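Local structure of eukaryotic translation initiation factor 4 gamma 2 (Homo sapiens, 4IUL) at residues E17-I22 against K53-G58; F23-G28 against C42-N47; L181-R186 against F223-S228; K175-L180 against C200-T205. The protein probably acts in translation initiation as an eIF4G-like factor whose HEAT-repeat MIF4G domain interacts with the RNA helicase eIF4A. All coordinates share one frame; numbering follows the deposited sequence.

Interaction 1. Residues E17-I22 against K53-G58; sequences ERHDAI and KLILKG. With SO4 (sulfate ion), chain D.
L54 lays its CD2 methyl over the imidazole of H19, 3.8 Å from the ring centroid and only 7° off the ring normal, a CH-pi contact made over the middle of one face. Its other methyl, CD1, lies toward one side of the ring, 4.1 Å from CE1 of H19. The leucine reaches that far because its CG stands anti to the backbone N (chi1 -178°), which sends the forked end out toward the ring. I55 meets the same ring obliquely, its CG1 4.2 Å from CD2 of H19. One turn on, I22 and I55 cross at about a right angle, with CD1 of I22 3.9 Å from CD1 of I55. A flat, polarisable ring suits this half-exposed place, while the two isoleucines suit the buried one. An alanine in place of H19 would take away the surface on which L54 rests, and the leucine methyls would probably be left with a gap and freer to turn. On the far side of helix 53-69, K53 and K57 both reach O4 of a sulfate ion, with K57 NZ 3.0 Å from it; R110 also binds this ion, which probably came from the crystallisation liquor. The axes of the two short segments lie 34° apart and 10.9 Å at closest approach, and L56 carries the packing from helix 53-69 onward to helix 107-127.

Interaction 2. Residues F23-G28 against C42-N47; sequences FRKVRG and CLELLN. With SO4 (sulfate ion), chain C.
V26 and L45 form the tight, buried part of this contact: CD1 of L45 is set against both branches of the valine, 4.0 Å from CG2 and 4.1 Å from CG1 of V26. The two side chains cross at about a right angle, and one leucine methyl sits against the fork of the valine. With CG of L45 anti to the backbone N (chi1 -175°), the branched end swings across toward helix 13-31. Their CA atoms, at 6.9 Å, are the nearest pair between the segments, a spacing that suits short branched side chains. The solvent side is looser. There K25 and E44 cross nearly perpendicularly, and the closest atoms are CE of K25 and OE2 of E44, 3.9 Å apart. NZ of K25 stays 4.8 Å from OE2 of E44, too far for a salt bridge, though the opposite charges probably attract weakly. On another face of helix 13-31, R27 turns the edge of its guanidinium to a sulfate ion, probably from the crystallisation liquor. NE of R27 bonds O2 of the ion at 2.9 Å, fairly straight (159°). NH2 of R27 bonds O1 at 2.8 Å and also forms a salt bridge with E69. Two successive helices packed by an apolar strip with charged residues at the margin are consistent with the alpha-helical, HEAT-repeat architecture of the MIF4G domain.

Interaction 3. Residues L181-R186 against F223-S228; sequences LEKKKR and FARMCS
R225 reaches across to the C-terminal end of helix 170-181 and gives its guanidinium edge to the carbonyl oxygen of L181. Its CG is anti to the backbone N (chi1 167°), and the bend at chi2 (67°) turns the chain so that NE and NH2 reach that oxygen. NH2 of R225 is the main donor, 3.2 Å from O of L181, and it arrives nearly in line with the carbonyl bond, at a C=O...N angle of 170°. NE of R225 adds a weak second bond to the same O of L181, at 3.4 Å, so one acceptor is gripped by two donors. An arginine suits this place: carbonyls in the last turn of a helix have no further turn to bond, and the helix dipole probably makes that end attractive to a positive charge. Alongside the polar pair, CD2 of L181 lies 3.9 Å from CG of R225, and the same methyl lies 4.2 Å from CG of M226. K183 lays its CB 3.4 Å from NH2 of R225, but its ammonium turns away and bonds the carbonyl of V187. OG of S228 donates to O of R225 at 3.0 Å, from above the carbonyl plane. A leucine in place of R225 lacks both N-H donors, and the L181 carbonyl would probably lose the partner that ties it to helix 216-227. Around this joint between two helix ends, L181 also packs on L199 of helix 193-210 and M226 on T246 of helix 237-251.

Interaction 4. Residues K175-L180 against C200-T205; sequences KCIKTL and CQIMRT
I177 overlaps I202 through its CG1 methylene, which lies 4.1 Å from the CG2 methyl of I202, the two side chains meeting at a slant. Farther out, the CD1 methyl of I177 touches SD of M203 at 4.1 Å, here at about a right angle. One isoleucine therefore serves two neighbours with two successive atoms of its longer branch. It can do so because CG1 is anti to the carbonyl carbon (chi1 -69°) and the branch continues extended to CD1. M203 comes to meet it: the bend at chi2 (64°) brings SD to CD1 of I177, and chi3 then sets only where CE goes. The residue types fit the place. Beta-branched isoleucines give stiff, well-defined surfaces inside a helix pair, whereas the flexible methionine can shape itself to what remains, and all three are buried with no hydrogen bond passing between the segments. The two threonine hydroxyls bond within their own helices. OG1 of T179 donates to O of C176 at 2.9 Å, an oxygen that also accepts from the backbone N of L180. T205 does something similar one residue further back, its OG1 2.9 Å from O of Q201, an oxygen that T205 N bonds too. Helices 170-181 and 193-210 follow each other in the chain, and their shared apolar face is closed by helix 141-163, where I156 touches both I202 and C176, and by helix 216-227, where Y222 covers I177 and M219 covers M203.

The four contacts fall into two pairs on opposite sides of the chain's centre. Interactions 1 and 2 share helix 13-31, their centres 11 Å apart, and F23 joins them directly: its CE2 lies 3.5 Å from CA of G58. Interactions 3 and 4 lie about 12 Å apart between centres and meet where CZ of F223 touches CG of M203 at 3.5 Å; their segments alternate along the chain, tying three successive helices together. Between the pairs nothing touches, interactions 2 and 4 having nearest atoms about 20 Å apart. The two sulfates sit at the edges of interactions 1 and 2, one held by K53, K57 and R110, the other by R27.

Interaction 1. Residues E17-I22 against K53-G58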
# COMPACT_ATOMS: atom_id res chain seq x y z
N GLU A 17 -11.46 29.25 -5.26
CA GLU A 17 -10.76 29.59 -4.02
C GLU A 17 -11.28 28.74 -2.85
O GLU A 17 -10.50 28.30 -2.01
CB GLU A 17 -10.94 31.07 -3.67
CG GLU A 17 -10.18 32.03 -4.57
CD GLU A 17 -8.67 32.00 -4.33
OE1 GLU A 17 -7.91 32.18 -5.31
OE2 GLU A 17 -8.26 31.81 -3.17
N ARG A 18 -12.59 28.50 -2.81
CA ARG A 18 -13.19 27.70 -1.74
C ARG A 18 -12.63 26.27 -1.79
O ARG A 18 -12.28 25.69 -0.76
CB ARG A 18 -14.72 27.66 -1.85
CG ARG A 18 -15.42 26.94 -0.66
CD ARG A 18 -16.96 26.97 -0.77
NE ARG A 18 -17.45 26.14 -1.87
CZ ARG A 18 -17.73 24.85 -1.78
NH1 ARG A 18 -17.59 24.20 -0.62
NH2 ARG A 18 -18.12 24.18 -2.86
N HIS A 19 -12.54 25.72 -3.00
CA HIS A 19 -12.00 24.37 -3.18
C HIS A 19 -10.54 24.33 -2.75
O HIS A 19 -10.12 23.40 -2.05
CB HIS A 19 -12.13 23.94 -4.65
CG HIS A 19 -13.52 23.53 -5.04
ND1 HIS A 19 -13.99 23.63 -6.33
CD2 HIS A 19 -14.54 23.02 -4.30
CE1 HIS A 19 -15.24 23.21 -6.37
NE2 HIS A 19 -15.59 22.83 -5.16
N ASP A 20 -9.75 25.33 -3.15
CA ASP A 20 -8.35 25.36 -2.78
C ASP A 20 -8.10 25.51 -1.28
O ASP A 20 -7.14 24.95 -0.75
CB ASP A 20 -7.62 26.46 -3.56
CG ASP A 20 -7.64 26.21 -5.07
OD1 ASP A 20 -7.82 25.04 -5.49
OD2 ASP A 20 -7.48 27.18 -5.85
N ALA A 21 -8.96 26.26 -0.58
CA ALA A 21 -8.80 26.42 0.87
C ALA A 21 -9.11 25.11 1.60
O ALA A 21 -8.52 24.81 2.64
CB ALA A 21 -9.71 27.54 1.39
N ILE A 22 -10.04 24.32 1.05
CA ILE A 22 -10.39 23.04 1.67
C ILE A 22 -9.20 22.10 1.60
O ILE A 22 -8.86 21.42 2.58
CB ILE A 22 -11.58 22.37 0.96
CG1 ILE A 22 -12.86 23.17 1.22
CG2 ILE A 22 -11.76 20.94 1.47
CD1 ILE A 22 -14.10 22.60 0.51
N LYS A 53 -17.53 14.78 -5.86
CA LYS A 53 -16.51 13.99 -6.54
C LYS A 53 -15.17 14.73 -6.58
O LYS A 53 -14.13 14.16 -6.26
CB LYS A 53 -16.96 13.65 -7.98
CG LYS A 53 -15.93 12.81 -8.76
CD LYS A 53 -16.54 12.01 -9.92
CE LYS A 53 -16.94 12.89 -11.09
NZ LYS A 53 -17.28 12.09 -12.31
N LEU A 54 -15.22 15.99 -6.98
CA LEU A 54 -14.03 16.83 -7.08
C LEU A 54 -13.25 16.89 -5.77
O LEU A 54 -12.03 16.74 -5.76
CB LEU A 54 -14.43 18.24 -7.53
CG LEU A 54 -13.30 19.25 -7.74
CD1 LEU A 54 -13.72 20.28 -8.80
CD2 LEU A 54 -12.95 19.93 -6.40
N ILE A 55 -13.95 17.10 -4.67
CA ILE A 55 -13.30 17.16 -3.37
C ILE A 55 -12.73 15.80 -2.99
O ILE A 55 -11.65 15.72 -2.40
CB ILE A 55 -14.29 17.67 -2.29
CG1 ILE A 55 -14.53 19.17 -2.51
CG2 ILE A 55 -13.74 17.43 -0.91
CD1 ILE A 55 -15.59 19.76 -1.62
N LEU A 56 -13.44 14.72 -3.34
CA LEU A 56 -12.94 13.37 -3.04
C LEU A 56 -11.60 13.11 -3.75
O LEU A 56 -10.67 12.54 -3.16
CB LEU A 56 -13.96 12.30 -3.47
CG LEU A 56 -15.27 12.18 -2.68
CD1 LEU A 56 -16.12 11.04 -3.26
CD2 LEU A 56 -14.96 11.91 -1.21
N LYS A 57 -11.50 13.52 -5.02
CA LYS A 57 -10.27 13.32 -5.79
C LYS A 57 -9.04 13.95 -5.13
O LYS A 57 -7.97 13.35 -5.12
CB LYS A 57 -10.39 13.88 -7.21
CG LYS A 57 -11.29 13.08 -8.15
CD LYS A 57 -11.32 13.72 -9.53
CE LYS A 57 -12.21 12.94 -10.47
NZ LYS A 57 -12.33 13.62 -11.77
N GLY A 58 -9.21 15.15 -4.59
CA GLY A 58 -8.11 15.84 -3.93
C GLY A 58 -7.75 15.17 -2.62
O GLY A 58 -6.57 14.91 -2.34
S SO4 D . -14.03 10.44 -13.24
O1 SO4 D . -13.81 10.01 -14.63
O2 SO4 D . -15.20 9.74 -12.68
O3 SO4 D . -12.84 10.11 -12.44
O4 SO4 D . -14.27 11.89 -13.20

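Interaction 2. Residues F23-G28 against C42-N47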
# COMPACT_ATOMS: atom_id res chain seq x y z
N PHE A 23 -8.55 22.07 0.44
CA PHE A 23 -7.40 21.21 0.24
C PHE A 23 -6.24 21.62 1.15
O PHE A 23 -5.51 20.75 1.64
CB PHE A 23 -7.00 21.21 -1.24
CG PHE A 23 -7.99 20.51 -2.13
CD1 PHE A 23 -8.28 20.99 -3.40
CD2 PHE A 23 -8.65 19.35 -1.69
CE1 PHE A 23 -9.21 20.35 -4.23
CE2 PHE A 23 -9.58 18.70 -2.50
CZ PHE A 23 -9.86 19.20 -3.77
N ARG A 24 -6.06 22.93 1.38
CA ARG A 24 -4.99 23.37 2.27
C ARG A 24 -5.33 22.90 3.69
O ARG A 24 -4.45 22.53 4.48
CB ARG A 24 -4.83 24.91 2.27
CG ARG A 24 -4.35 25.52 0.93
CD ARG A 24 -3.81 26.96 1.09
NE ARG A 24 -4.82 27.92 1.54
CZ ARG A 24 -5.77 28.45 0.78
NH1 ARG A 24 -5.87 28.13 -0.51
NH2 ARG A 24 -6.64 29.32 1.30
N LYS A 25 -6.62 22.90 4.02
CA LYS A 25 -7.08 22.46 5.33
C LYS A 25 -6.87 20.95 5.52
O LYS A 25 -6.48 20.49 6.59
CB LYS A 25 -8.55 22.79 5.51
CG LYS A 25 -9.12 22.45 6.88
CD LYS A 25 -10.60 22.82 6.90
CE LYS A 25 -11.05 23.36 8.24
NZ LYS A 25 -12.43 23.90 8.11
N VAL A 26 -7.13 20.18 4.46
CA VAL A 26 -6.95 18.74 4.54
C VAL A 26 -5.49 18.39 4.81
O VAL A 26 -5.19 17.50 5.60
CB VAL A 26 -7.43 18.04 3.25
CG1 VAL A 26 -7.03 16.57 3.26
CG2 VAL A 26 -8.95 18.16 3.14
N ARG A 27 -4.59 19.11 4.14
CA ARG A 27 -3.16 18.89 4.32
C ARG A 27 -2.77 19.13 5.78
O ARG A 27 -2.01 18.35 6.36
CB ARG A 27 -2.36 19.84 3.40
CG ARG A 27 -0.85 19.80 3.62
CD ARG A 27 -0.27 18.40 3.47
NE ARG A 27 1.18 18.37 3.65
CZ ARG A 27 1.93 17.27 3.56
NH1 ARG A 27 1.37 16.10 3.28
NH2 ARG A 27 3.24 17.34 3.75
N GLY A 28 -3.27 20.21 6.37
CA GLY A 28 -2.98 20.50 7.77
C GLY A 28 -3.43 19.36 8.68
O GLY A 28 -2.68 18.89 9.53
N CYS A 42 -10.27 12.64 12.46
CA CYS A 42 -10.97 11.80 11.50
C CYS A 42 -12.36 12.38 11.29
O CYS A 42 -12.86 12.44 10.16
CB CYS A 42 -11.06 10.37 12.01
SG CYS A 42 -11.69 9.15 10.82
N LEU A 43 -12.99 12.80 12.38
CA LEU A 43 -14.33 13.38 12.32
C LEU A 43 -14.33 14.70 11.56
O LEU A 43 -15.26 15.00 10.81
CB LEU A 43 -14.89 13.61 13.73
CG LEU A 43 -15.43 12.38 14.46
CD1 LEU A 43 -15.70 12.71 15.91
CD2 LEU A 43 -16.70 11.91 13.77
N GLU A 44 -13.27 15.49 11.75
CA GLU A 44 -13.15 16.77 11.07
C GLU A 44 -13.02 16.54 9.56
O GLU A 44 -13.68 17.21 8.76
CB GLU A 44 -11.92 17.52 11.58
CG GLU A 44 -12.00 19.03 11.39
CD GLU A 44 -10.69 19.73 11.72
OE1 GLU A 44 -9.99 19.28 12.66
OE2 GLU A 44 -10.36 20.73 11.03
N LEU A 45 -12.19 15.58 9.18
CA LEU A 45 -11.97 15.26 7.78
C LEU A 45 -13.27 14.83 7.11
O LEU A 45 -13.52 15.17 5.96
CB LEU A 45 -10.92 14.16 7.64
CG LEU A 45 -10.51 13.81 6.20
CD1 LEU A 45 -10.18 15.09 5.44
CD2 LEU A 45 -9.31 12.87 6.22
N LEU A 46 -14.08 14.07 7.84
CA LEU A 46 -15.36 13.60 7.32
C LEU A 46 -16.36 14.74 7.14
O LEU A 46 -17.23 14.69 6.26
CB LEU A 46 -15.97 12.56 8.27
CG LEU A 46 -15.45 11.13 8.19
CD1 LEU A 46 -15.94 10.32 9.39
CD2 LEU A 46 -15.91 10.50 6.89
N ASN A 47 -16.23 15.77 7.96
CA ASN A 47 -17.13 16.90 7.90
C ASN A 47 -16.96 17.77 6.66
O ASN A 47 -17.94 18.33 6.15
CB ASN A 47 -16.97 17.76 9.16
CG ASN A 47 -17.91 18.96 9.19
OD1 ASN A 47 -19.13 18.81 9.12
ND2 ASN A 47 -17.33 20.16 9.29
S SO4 C . 3.59 21.12 4.33
O1 SO4 C . 3.95 19.80 4.86
O2 SO4 C . 2.31 21.04 3.61
O3 SO4 C . 3.47 22.08 5.44
O4 SO4 C . 4.64 21.57 3.40

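Interaction 3. Residues L181-R186 against F223-S228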
# COMPACT_ATOMS: atom_id res chain seq x y z
N LEU A 181 10.47 -10.44 -4.94
CA LEU A 181 11.18 -11.70 -5.10
C LEU A 181 12.07 -11.74 -6.34
O LEU A 181 12.94 -12.61 -6.46
CB LEU A 181 10.20 -12.87 -5.17
CG LEU A 181 9.57 -13.39 -3.87
CD1 LEU A 181 8.50 -14.41 -4.20
CD2 LEU A 181 10.65 -14.01 -3.00
N GLU A 182 11.85 -10.81 -7.26
CA GLU A 182 12.63 -10.76 -8.49
C GLU A 182 14.09 -10.45 -8.22
O GLU A 182 14.42 -9.59 -7.39
CB GLU A 182 12.06 -9.71 -9.45
CG GLU A 182 12.85 -9.55 -10.74
CD GLU A 182 12.29 -8.47 -11.64
OE1 GLU A 182 12.28 -7.29 -11.22
OE2 GLU A 182 11.86 -8.80 -12.76
N LYS A 183 14.97 -11.15 -8.93
CA LYS A 183 16.41 -10.96 -8.78
C LYS A 183 17.03 -10.16 -9.92
O LYS A 183 17.27 -10.68 -11.01
CB LYS A 183 17.10 -12.33 -8.69
CG LYS A 183 18.61 -12.27 -8.67
CD LYS A 183 19.12 -11.44 -7.51
CE LYS A 183 20.63 -11.37 -7.53
NZ LYS A 183 21.14 -10.57 -6.39
N LYS A 184 17.28 -8.88 -9.66
CA LYS A 184 17.87 -7.99 -10.65
C LYS A 184 19.33 -8.37 -10.88
O LYS A 184 20.01 -8.85 -9.97
CB LYS A 184 17.79 -6.55 -10.17
CG LYS A 184 16.37 -6.03 -9.99
CD LYS A 184 15.67 -5.86 -11.33
CE LYS A 184 14.35 -5.13 -11.17
NZ LYS A 184 14.54 -3.76 -10.60
N LYS A 185 19.83 -8.14 -12.09
CA LYS A 185 21.22 -8.45 -12.40
C LYS A 185 22.15 -7.58 -11.58
O LYS A 185 23.12 -8.07 -10.99
CB LYS A 185 21.50 -8.24 -13.89
CG LYS A 185 20.73 -9.17 -14.80
CD LYS A 185 21.27 -9.13 -16.23
CE LYS A 185 21.16 -7.74 -16.83
NZ LYS A 185 21.69 -7.70 -18.22
N ARG A 186 21.86 -6.29 -11.53
CA ARG A 186 22.69 -5.35 -10.78
C ARG A 186 22.75 -5.71 -9.29
O ARG A 186 23.81 -6.03 -8.76
CB ARG A 186 22.15 -3.92 -10.95
CG ARG A 186 22.95 -2.86 -10.20
CD ARG A 186 22.43 -1.45 -10.51
NE ARG A 186 22.59 -1.09 -11.92
CZ ARG A 186 22.33 0.12 -12.42
NH1 ARG A 186 21.88 1.09 -11.63
NH2 ARG A 186 22.50 0.35 -13.72
N PHE A 223 6.58 -19.60 -2.71
CA PHE A 223 7.20 -20.24 -1.57
C PHE A 223 8.32 -21.23 -1.89
O PHE A 223 9.11 -21.58 -1.01
CB PHE A 223 6.13 -20.89 -0.68
CG PHE A 223 5.40 -19.91 0.18
CD1 PHE A 223 4.43 -19.06 -0.36
CD2 PHE A 223 5.72 -19.78 1.53
CE1 PHE A 223 3.79 -18.10 0.43
CE2 PHE A 223 5.09 -18.82 2.33
CZ PHE A 223 4.12 -17.98 1.77
N ALA A 224 8.40 -21.68 -3.14
CA ALA A 224 9.48 -22.57 -3.53
C ALA A 224 10.70 -21.65 -3.55
O ALA A 224 11.73 -21.91 -2.92
CB ALA A 224 9.24 -23.14 -4.91
N ARG A 225 10.54 -20.54 -4.26
CA ARG A 225 11.57 -19.52 -4.38
C ARG A 225 12.06 -19.08 -2.99
O ARG A 225 13.25 -18.84 -2.80
CB ARG A 225 11.00 -18.34 -5.17
CG ARG A 225 11.81 -17.07 -5.14
CD ARG A 225 13.14 -17.20 -5.85
NE ARG A 225 13.77 -15.88 -5.99
CZ ARG A 225 15.01 -15.69 -6.42
NH1 ARG A 225 15.77 -16.72 -6.76
NH2 ARG A 225 15.49 -14.46 -6.51
N MET A 226 11.14 -19.01 -2.03
CA MET A 226 11.47 -18.59 -0.67
C MET A 226 12.29 -19.64 0.10
O MET A 226 13.18 -19.28 0.87
CB MET A 226 10.19 -18.29 0.12
CG MET A 226 9.54 -16.93 -0.20
SD MET A 226 7.83 -16.76 0.37
CE MET A 226 8.03 -16.38 2.11
N CYS A 227 11.97 -20.91 -0.12
CA CYS A 227 12.68 -22.01 0.55
C CYS A 227 14.13 -22.10 0.07
O CYS A 227 15.01 -22.47 0.83
CB CYS A 227 11.99 -23.35 0.28
SG CYS A 227 10.51 -23.66 1.26
N SER A 228 14.35 -21.76 -1.20
CA SER A 228 15.70 -21.82 -1.77
C SER A 228 16.50 -20.55 -1.52
O SER A 228 17.43 -20.24 -2.27
CB SER A 228 15.62 -22.09 -3.28
OG SER A 228 14.98 -21.02 -3.95

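Interaction 4. Residues K175-L180 against C200-T205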
# COMPACT_ATOMS: atom_id res chain seq x y z
N LYS A 175 1.48 -8.21 -7.75
CA LYS A 175 2.47 -7.40 -8.46
C LYS A 175 3.55 -6.91 -7.49
O LYS A 175 4.71 -6.76 -7.87
CB LYS A 175 1.78 -6.22 -9.14
CG LYS A 175 2.31 -5.93 -10.53
CD LYS A 175 1.34 -5.06 -11.32
CE LYS A 175 0.04 -5.80 -11.60
NZ LYS A 175 -0.94 -4.95 -12.34
N CYS A 176 3.17 -6.66 -6.24
CA CYS A 176 4.12 -6.23 -5.22
C CYS A 176 5.03 -7.41 -4.88
O CYS A 176 6.25 -7.28 -4.84
CB CYS A 176 3.38 -5.76 -3.96
SG CYS A 176 2.54 -4.15 -4.09
N ILE A 177 4.42 -8.57 -4.64
CA ILE A 177 5.16 -9.78 -4.29
C ILE A 177 6.17 -10.14 -5.38
O ILE A 177 7.30 -10.52 -5.08
CB ILE A 177 4.21 -10.98 -4.08
CG1 ILE A 177 3.38 -10.76 -2.81
CG2 ILE A 177 5.02 -12.29 -4.01
CD1 ILE A 177 2.41 -11.88 -2.52
N LYS A 178 5.75 -10.04 -6.63
CA LYS A 178 6.62 -10.37 -7.76
C LYS A 178 7.86 -9.50 -7.84
O LYS A 178 8.95 -10.01 -8.13
CB LYS A 178 5.84 -10.26 -9.07
CG LYS A 178 6.69 -10.60 -10.29
CD LYS A 178 5.86 -10.70 -11.57
CE LYS A 178 6.73 -11.14 -12.74
NZ LYS A 178 5.96 -11.23 -14.01
N THR A 179 7.72 -8.20 -7.58
CA THR A 179 8.87 -7.31 -7.65
C THR A 179 9.83 -7.53 -6.48
O THR A 179 11.04 -7.35 -6.63
CB THR A 179 8.43 -5.83 -7.68
OG1 THR A 179 7.78 -5.49 -6.45
CG2 THR A 179 7.48 -5.58 -8.83
N LEU A 180 9.30 -7.92 -5.33
CA LEU A 180 10.13 -8.15 -4.15
C LEU A 180 10.98 -9.42 -4.25
O LEU A 180 12.08 -9.47 -3.70
CB LEU A 180 9.28 -8.18 -2.88
CG LEU A 180 8.60 -6.87 -2.46
CD1 LEU A 180 7.91 -7.07 -1.11
CD2 LEU A 180 9.64 -5.76 -2.37
N CYS A 200 7.95 -10.73 3.75
CA CYS A 200 7.40 -11.51 4.85
C CYS A 200 6.30 -10.73 5.56
O CYS A 200 5.35 -11.32 6.07
CB CYS A 200 8.51 -11.92 5.82
SG CYS A 200 9.65 -13.16 5.13
N GLN A 201 6.43 -9.41 5.61
CA GLN A 201 5.43 -8.57 6.25
C GLN A 201 4.12 -8.71 5.47
O GLN A 201 3.08 -9.05 6.04
CB GLN A 201 5.87 -7.11 6.23
CG GLN A 201 4.89 -6.17 6.91
CD GLN A 201 4.76 -6.47 8.39
OE1 GLN A 201 5.68 -6.19 9.17
NE2 GLN A 201 3.63 -7.04 8.79
N ILE A 202 4.19 -8.44 4.17
CA ILE A 202 3.04 -8.55 3.27
C ILE A 202 2.42 -9.94 3.37
O ILE A 202 1.21 -10.08 3.51
CB ILE A 202 3.45 -8.30 1.80
CG1 ILE A 202 3.46 -6.80 1.51
CG2 ILE A 202 2.51 -9.03 0.85
CD1 ILE A 202 2.10 -6.14 1.67
N MET A 203 3.27 -10.95 3.29
CA MET A 203 2.81 -12.33 3.35
C MET A 203 2.01 -12.64 4.63
O MET A 203 1.01 -13.35 4.57
CB MET A 203 4.02 -13.27 3.23
CG MET A 203 3.76 -14.55 2.45
SD MET A 203 3.35 -14.31 0.71
CE MET A 203 1.67 -14.67 0.73
N ARG A 204 2.44 -12.11 5.78
CA ARG A 204 1.72 -12.35 7.03
C ARG A 204 0.43 -11.54 7.10
O ARG A 204 -0.50 -11.92 7.81
CB ARG A 204 2.58 -12.00 8.25
CG ARG A 204 3.82 -12.85 8.42
CD ARG A 204 4.51 -12.56 9.76
NE ARG A 204 3.82 -13.19 10.88
CZ ARG A 204 3.91 -14.49 11.19
NH1 ARG A 204 4.67 -15.29 10.45
NH2 ARG A 204 3.25 -14.97 12.22
N THR A 205 0.38 -10.44 6.36
CA THR A 205 -0.77 -9.55 6.33
C THR A 205 -1.86 -9.96 5.34
O THR A 205 -3.05 -9.98 5.67
CB THR A 205 -0.35 -8.10 5.97
OG1 THR A 205 0.66 -7.63 6.89
CG2 THR A 205 -1.54 -7.16 6.04